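Local coordinates for vascular protein tyrosine phosphatase 1 (Rattus norvegicus, PDB 3I36) that probably removes phosphate from phosphotyrosine in proteins, as the catalytic domain of a receptor-type tyrosine phosphatase, at residues K126-M131 / L241-A246; I140-K145 / T152-Y157. One frame throughout, in Å; residues are numbered along the deposited sequence. Where two conformers were deposited one is given.

Contact 1 joins helix 125-134 to strand 240-243 and the start of the loop that follows it, while contact 2 brings strand 139-142 and its continuation against the loop 152-157. Along the chain the order is 126-131, 140-145, 152-157 and finally 241-246, so both segments of contact 2 fall between those of contact 1. The centres are 9 Å apart. Strands 240-243 and 139-142 are parallel neighbours in the mixed sheet of the phosphatase fold, with Leu241 O 2.6 Å from Val141 N. Side chains join the contacts too: His243 NE2 lies 2.6 Å from Tyr157 OH, a probable hydrogen bond that ties the 152-157 loop to the residue preceding Cys244, the probable catalytic cysteine.

Contact 1: K126-M131 / L241-A246; sequences KDFWRM and LVHCSA
Leu241 sets both methyls against the outer end of the Phe128 ring: CD1 lies 3.7 Å from Phe128 CZ, and CD2 is 4.0 Å from Phe128 CE1. The approach is oblique. Met131 adds a second contact from one helical turn further on, its CE 3.8 Å from Leu241 CD1. Its chain runs extended to SD and then bends (chi3 71°), which turns the methyl toward the leucine. Helix 125-134 thus packs against strand 240-243 through residues i and i+3, with segment axes 11.7 Å apart and running at 145° to each other. The strand leads into the phosphate-binding loop of the tyrosine phosphatases, the signature motif that runs from Cys244, the likely phosphocysteine nucleophile, to Arg250. His243, just before it, reaches the helix only loosely, CD2 standing 4.5 Å from Phe128 CZ. Its imidazole is held at both nitrogens: ND1 donates to Cys244 O at 3.0 Å, nearly straight at 171° and onto a carbonyl lone pair, while NE2 is hydrogen-bonded to Tyr157 OH. Together the two bonds fix the rotation of the ring, and the first joins it to the backbone of the cysteine. Phe128 also meets the Tyr157 ring.

Contact 2: I140-K145 / T152-Y157; sequences IVMLTK and TKCEEY
Beside the phosphate-binding loop of the tyrosine phosphatase fold, strand 139-142 runs out into an irregular stretch and meets the loop 152-157, burying 272 Å² between them. Tyr157 supplies the largest share. Its ring comes at Ile140 from the opposite direction, bringing OH to 3.3 Å from Ile140 CG2, and slides past Met142 the other way, with Met142 SD 3.9 Å from Tyr157 CE2. This is an oblique Met-aromatic contact, the sulfur lying 5.0 Å from the centroid of the Tyr157 ring and 63° off its normal. Met142 is extended throughout, a shape that carries its CE past the phenol to 3.9 Å from Cys154 SG. Further along, Thr144 divides its two branches: CG2 packs on Cys154 CB, whereas OG1 stands 3.5 Å from Lys153 CB. With OG1 anti to the backbone N (chi1 -176°), the hydroxyl also donates to Lys145 O over 2.6 Å, tilted 21° from the carbonyl plane. With an alanine here both branches go, which would probably open a gap beside Cys154 and leave Lys145 O without this donor. The Thr144 side chain comes, at the nearest atoms, to about 4 Å from those of Cys244 and Arg250, so the packing borders the likely catalytic centre. The two segments meet by van der Waals packing, whereas the buried Tyr157 OH finds its polar partners elsewhere, in Gln202 NE2 besides His243; the phenol therefore couples this loop to neighbouring strands on both flanks of strand 139-142.

Contact 1: K126-M131 / L241-A246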
loop_
_atom_site.group_PDB
_atom_site.type_symbol
_atom_site.label_atom_id
_atom_site.label_comp_id
_atom_site.label_asym_id
_atom_site.label_seq_id
_atom_site.Cartn_x
_atom_site.Cartn_y
_atom_site.Cartn_z
ATOM N N LYS A 126 -14.749 -2.825 11.182
ATOM C CA LYS A 126 -14.703 -4.201 11.678
ATOM C C LYS A 126 -14.075 -5.091 10.625
ATOM O O LYS A 126 -13.218 -5.928 10.920
ATOM C CB LYS A 126 -16.099 -4.698 12.043
ATOM C CG LYS A 126 -16.724 -3.956 13.204
ATOM C CD LYS A 126 -18.008 -4.640 13.636
ATOM C CE LYS A 126 -18.807 -3.749 14.573
ATOM N NZ LYS A 126 -20.171 -4.290 14.816
ATOM N N ASP A 127 -14.491 -4.884 9.383
ATOM C CA ASP A 127 -13.933 -5.632 8.271
ATOM C C ASP A 127 -12.429 -5.422 8.188
ATOM O O ASP A 127 -11.669 -6.359 7.966
ATOM C CB ASP A 127 -14.551 -5.139 6.973
ATOM C CG ASP A 127 -16.000 -5.542 6.832
ATOM O OD1 ASP A 127 -16.474 -6.398 7.623
ATOM O OD2 ASP A 127 -16.647 -5.006 5.923
ATOM N N PHE A 128 -12.012 -4.172 8.355
ATOM C CA PHE A 128 -10.609 -3.836 8.273
ATOM C C PHE A 128 -9.811 -4.630 9.292
ATOM O O PHE A 128 -8.817 -5.275 8.954
ATOM C CB PHE A 128 -10.424 -2.346 8.516
ATOM C CG PHE A 128 -9.011 -1.894 8.438
ATOM C CD1 PHE A 128 -8.456 -1.510 7.227
ATOM C CD2 PHE A 128 -8.230 -1.835 9.581
ATOM C CE1 PHE A 128 -7.136 -1.064 7.162
ATOM C CE2 PHE A 128 -6.916 -1.407 9.519
ATOM C CZ PHE A 128 -6.368 -1.023 8.305
ATOM N N TRP A 129 -10.236 -4.581 10.546
ATOM C CA TRP A 129 -9.519 -5.310 11.582
ATOM C C TRP A 129 -9.645 -6.816 11.425
ATOM O O TRP A 129 -8.740 -7.566 11.789
ATOM C CB TRP A 129 -9.942 -4.847 12.968
ATOM C CG TRP A 129 -9.374 -3.511 13.250
ATOM C CD1 TRP A 129 -10.028 -2.317 13.227
ATOM C CD2 TRP A 129 -8.002 -3.222 13.523
ATOM N NE1 TRP A 129 -9.150 -1.293 13.507
ATOM C CE2 TRP A 129 -7.899 -1.822 13.693
ATOM C CE3 TRP A 129 -6.850 -4.008 13.655
ATOM C CZ2 TRP A 129 -6.689 -1.195 13.986
ATOM C CZ3 TRP A 129 -5.645 -3.383 13.939
ATOM C CH2 TRP A 129 -5.575 -1.991 14.107
ATOM N N ARG A 130 -10.753 -7.261 10.859
ATOM C CA ARG A 130 -10.928 -8.681 10.620
ATOM C C ARG A 130 -9.902 -9.123 9.579
ATOM O O ARG A 130 -9.318 -10.193 9.684
ATOM C CB ARG A 130 -12.354 -8.996 10.170
ATOM C CG ARG A 130 -12.678 -10.481 10.205
ATOM C CD ARG A 130 -14.181 -10.729 10.284
ATOM N NE ARG A 130 -14.907 -9.950 9.297
ATOM C CZ ARG A 130 -15.408 -10.447 8.173
ATOM N NH1 ARG A 130 -16.049 -9.655 7.332
ATOM N NH2 ARG A 130 -15.257 -11.729 7.893
ATOM N N MET A 131 -9.650 -8.267 8.599
ATOM C CA MET A 131 -8.648 -8.575 7.588
ATOM C C MET A 131 -7.280 -8.585 8.245
ATOM O O MET A 131 -6.466 -9.479 8.022
ATOM C CB MET A 131 -8.649 -7.523 6.505
ATOM C CG MET A 131 -7.530 -7.744 5.512
ATOM S SD MET A 131 -7.711 -6.730 4.046
ATOM C CE MET A 131 -7.353 -5.098 4.671
ATOM N N LEU A 241 0.098 -4.512 5.270
ATOM C CA LEU A 241 -1.144 -3.891 4.847
ATOM C C LEU A 241 -0.793 -2.442 4.567
ATOM O O LEU A 241 -0.306 -1.729 5.441
ATOM C CB LEU A 241 -2.193 -4.002 5.941
ATOM C CG LEU A 241 -3.604 -3.498 5.639
ATOM C CD1 LEU A 241 -4.484 -3.867 6.809
ATOM C CD2 LEU A 241 -3.650 -1.990 5.431
ATOM N N VAL A 242 -1.000 -2.024 3.331
ATOM C CA VAL A 242 -0.643 -0.671 2.940
ATOM C C VAL A 242 -1.900 0.006 2.476
ATOM O O VAL A 242 -2.681 -0.580 1.746
ATOM C CB VAL A 242 0.375 -0.657 1.806
ATOM C CG1 VAL A 242 0.810 0.798 1.495
ATOM C CG2 VAL A 242 1.576 -1.488 2.189
ATOM N N HIS A 243 -2.129 1.228 2.938
ATOM C CA HIS A 243 -3.305 1.951 2.482
ATOM C C HIS A 243 -3.030 3.431 2.521
ATOM O O HIS A 243 -2.165 3.899 3.265
ATOM C CB HIS A 243 -4.523 1.633 3.343
ATOM C CG HIS A 243 -4.481 2.281 4.690
ATOM N ND1 HIS A 243 -4.983 3.542 4.919
ATOM C CD2 HIS A 243 -3.981 1.850 5.872
ATOM C CE1 HIS A 243 -4.810 3.860 6.193
ATOM N NE2 HIS A 243 -4.197 2.854 6.792
ATOM N N CYS A 244 -3.755 4.162 1.689
ATOM C CA CYS A 244 -3.810 5.604 1.795
ATOM C C CYS A 244 -5.302 5.863 1.838
ATOM O O CYS A 244 -5.991 5.334 2.710
ATOM C CB CYS A 244 -3.140 6.266 0.587
ATOM S SG CYS A 244 -3.411 5.372 -0.985
ATOM N N SER A 245 -5.809 6.631 0.882
ATOM C CA SER A 245 -7.236 6.882 0.711
ATOM C C SER A 245 -7.890 5.713 -0.018
ATOM O O SER A 245 -8.637 4.892 0.527
ATOM C CB SER A 245 -7.409 8.142 -0.155
ATOM O OG SER A 245 -6.711 8.031 -1.406
ATOM N N ALA A 246 -7.591 5.669 -1.305
ATOM C CA ALA A 246 -8.141 4.655 -2.177
ATOM C C ALA A 246 -7.296 3.373 -2.125
ATOM O O ALA A 246 -7.734 2.305 -2.542
ATOM C CB ALA A 246 -8.229 5.188 -3.581
#

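Contact 2: I140-K145 / T152-Y157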
loop_
_atom_site.group_PDB
_atom_site.type_symbol
_atom_site.label_atom_id
_atom_site.label_comp_id
_atom_site.label_asym_id
_atom_site.label_seq_id
_atom_site.Cartn_x
_atom_site.Cartn_y
_atom_site.Cartn_z
ATOM N N ILE A 140 1.100 -2.219 9.379
ATOM C CA ILE A 140 0.227 -1.430 8.535
ATOM C C ILE A 140 1.031 -0.234 8.118
ATOM O O ILE A 140 1.684 0.396 8.941
ATOM C CB ILE A 140 -1.013 -0.938 9.291
ATOM C CG1 ILE A 140 -1.977 -2.109 9.536
ATOM C CG2 ILE A 140 -1.707 0.180 8.509
ATOM C CD1 ILE A 140 -3.181 -1.720 10.406
ATOM N N VAL A 141 0.980 0.078 6.833
ATOM C CA VAL A 141 1.599 1.287 6.346
ATOM C C VAL A 141 0.478 2.179 5.894
ATOM O O VAL A 141 -0.279 1.830 4.990
ATOM C CB VAL A 141 2.530 1.001 5.172
ATOM C CG1 VAL A 141 3.087 2.312 4.607
ATOM C CG2 VAL A 141 3.659 0.100 5.629
ATOM N N MET A 142 0.370 3.331 6.533
ATOM C CA MET A 142 -0.702 4.252 6.252
ATOM C C MET A 142 -0.107 5.490 5.629
ATOM O O MET A 142 0.766 6.136 6.216
ATOM C CB MET A 142 -1.413 4.624 7.539
ATOM C CG MET A 142 -2.425 5.712 7.344
ATOM S SD MET A 142 -3.473 5.875 8.793
ATOM C CE MET A 142 -4.542 7.205 8.231
ATOM N N LEU A 143 -0.577 5.828 4.438
ATOM C CA LEU A 143 0.104 6.855 3.660
ATOM C C LEU A 143 -0.775 8.051 3.425
ATOM O O LEU A 143 -0.696 8.710 2.391
ATOM C CB LEU A 143 0.572 6.280 2.330
ATOM C CG LEU A 143 1.542 5.109 2.483
ATOM C CD1 LEU A 143 1.582 4.294 1.208
ATOM C CD2 LEU A 143 2.928 5.623 2.849
ATOM N N THR A 144 -1.619 8.334 4.400
ATOM C CA THR A 144 -2.514 9.455 4.297
ATOM C C THR A 144 -2.779 9.985 5.685
ATOM O O THR A 144 -2.656 9.259 6.670
ATOM C CB THR A 144 -3.856 9.037 3.655
ATOM O OG1 THR A 144 -4.670 10.193 3.476
ATOM C CG2 THR A 144 -4.583 8.044 4.534
ATOM N N LYS A 145 -3.118 11.262 5.772
ATOM C CA LYS A 145 -3.749 11.738 6.975
ATOM C C LYS A 145 -5.189 11.304 6.835
ATOM O O LYS A 145 -5.657 11.075 5.720
ATOM C CB LYS A 145 -3.686 13.257 7.049
ATOM C CG LYS A 145 -2.280 13.821 7.104
ATOM C CD LYS A 145 -2.341 15.312 7.436
ATOM C CE LYS A 145 -0.974 15.951 7.380
ATOM N NZ LYS A 145 -0.359 15.840 6.030
ATOM N N THR A 152 -12.360 13.844 4.462
ATOM C CA THR A 152 -12.014 12.574 5.099
ATOM C C THR A 152 -11.451 11.624 4.060
ATOM O O THR A 152 -12.113 11.279 3.084
ATOM C CB THR A 152 -13.213 11.918 5.800
ATOM O OG1 THR A 152 -13.689 12.789 6.833
ATOM C CG2 THR A 152 -12.793 10.587 6.428
ATOM N N LYS A 153 -10.209 11.225 4.265
ATOM C CA LYS A 153 -9.560 10.287 3.377
ATOM C C LYS A 153 -9.561 8.898 3.996
ATOM O O LYS A 153 -9.416 7.903 3.303
ATOM C CB LYS A 153 -8.134 10.749 3.090
ATOM C CG LYS A 153 -8.071 12.016 2.230
ATOM C CD LYS A 153 -8.659 11.737 0.855
ATOM C CE LYS A 153 -8.224 12.763 -0.161
ATOM N NZ LYS A 153 -8.729 12.446 -1.519
ATOM N N CYS A 154 -9.723 8.838 5.312
ATOM C CA CYS A 154 -9.570 7.577 6.026
ATOM C C CYS A 154 -10.102 7.726 7.434
ATOM O O CYS A 154 -9.888 8.752 8.071
ATOM C CB CYS A 154 -8.089 7.175 6.074
ATOM S SG CYS A 154 -7.807 5.545 6.830
ATOM N N GLU A 155 -10.838 6.731 7.913
ATOM C CA GLU A 155 -11.271 6.762 9.302
ATOM C C GLU A 155 -10.067 6.603 10.210
ATOM O O GLU A 155 -9.091 5.972 9.841
ATOM C CB GLU A 155 -12.297 5.664 9.597
ATOM C CG GLU A 155 -13.625 5.937 8.935
ATOM C CD GLU A 155 -14.163 7.297 9.325
ATOM O OE1 GLU A 155 -14.388 7.511 10.531
ATOM O OE2 GLU A 155 -14.348 8.151 8.432
ATOM N N GLU A 156 -10.135 7.190 11.399
ATOM C CA GLU A 156 -9.120 6.909 12.391
ATOM C C GLU A 156 -9.497 5.564 12.973
ATOM O O GLU A 156 -10.256 5.473 13.946
ATOM C CB GLU A 156 -9.085 7.981 13.465
ATOM C CG GLU A 156 -8.072 7.670 14.555
ATOM C CD GLU A 156 -7.673 8.903 15.326
ATOM O OE1 GLU A 156 -6.934 8.769 16.315
ATOM O OE2 GLU A 156 -8.094 10.008 14.933
ATOM N N TYR A 157 -8.989 4.515 12.347
ATOM C CA TYR A 157 -9.487 3.168 12.597
ATOM C C TYR A 157 -8.749 2.508 13.731
ATOM O O TYR A 157 -9.025 1.365 14.065
ATOM C CB TYR A 157 -9.320 2.311 11.350
ATOM C CG TYR A 157 -7.906 2.301 10.834
ATOM C CD1 TYR A 157 -6.942 1.473 11.394
ATOM C CD2 TYR A 157 -7.527 3.155 9.804
ATOM C CE1 TYR A 157 -5.628 1.482 10.913
ATOM C CE2 TYR A 157 -6.240 3.166 9.316
ATOM C CZ TYR A 157 -5.295 2.327 9.874
ATOM O OH TYR A 157 -4.018 2.355 9.380
#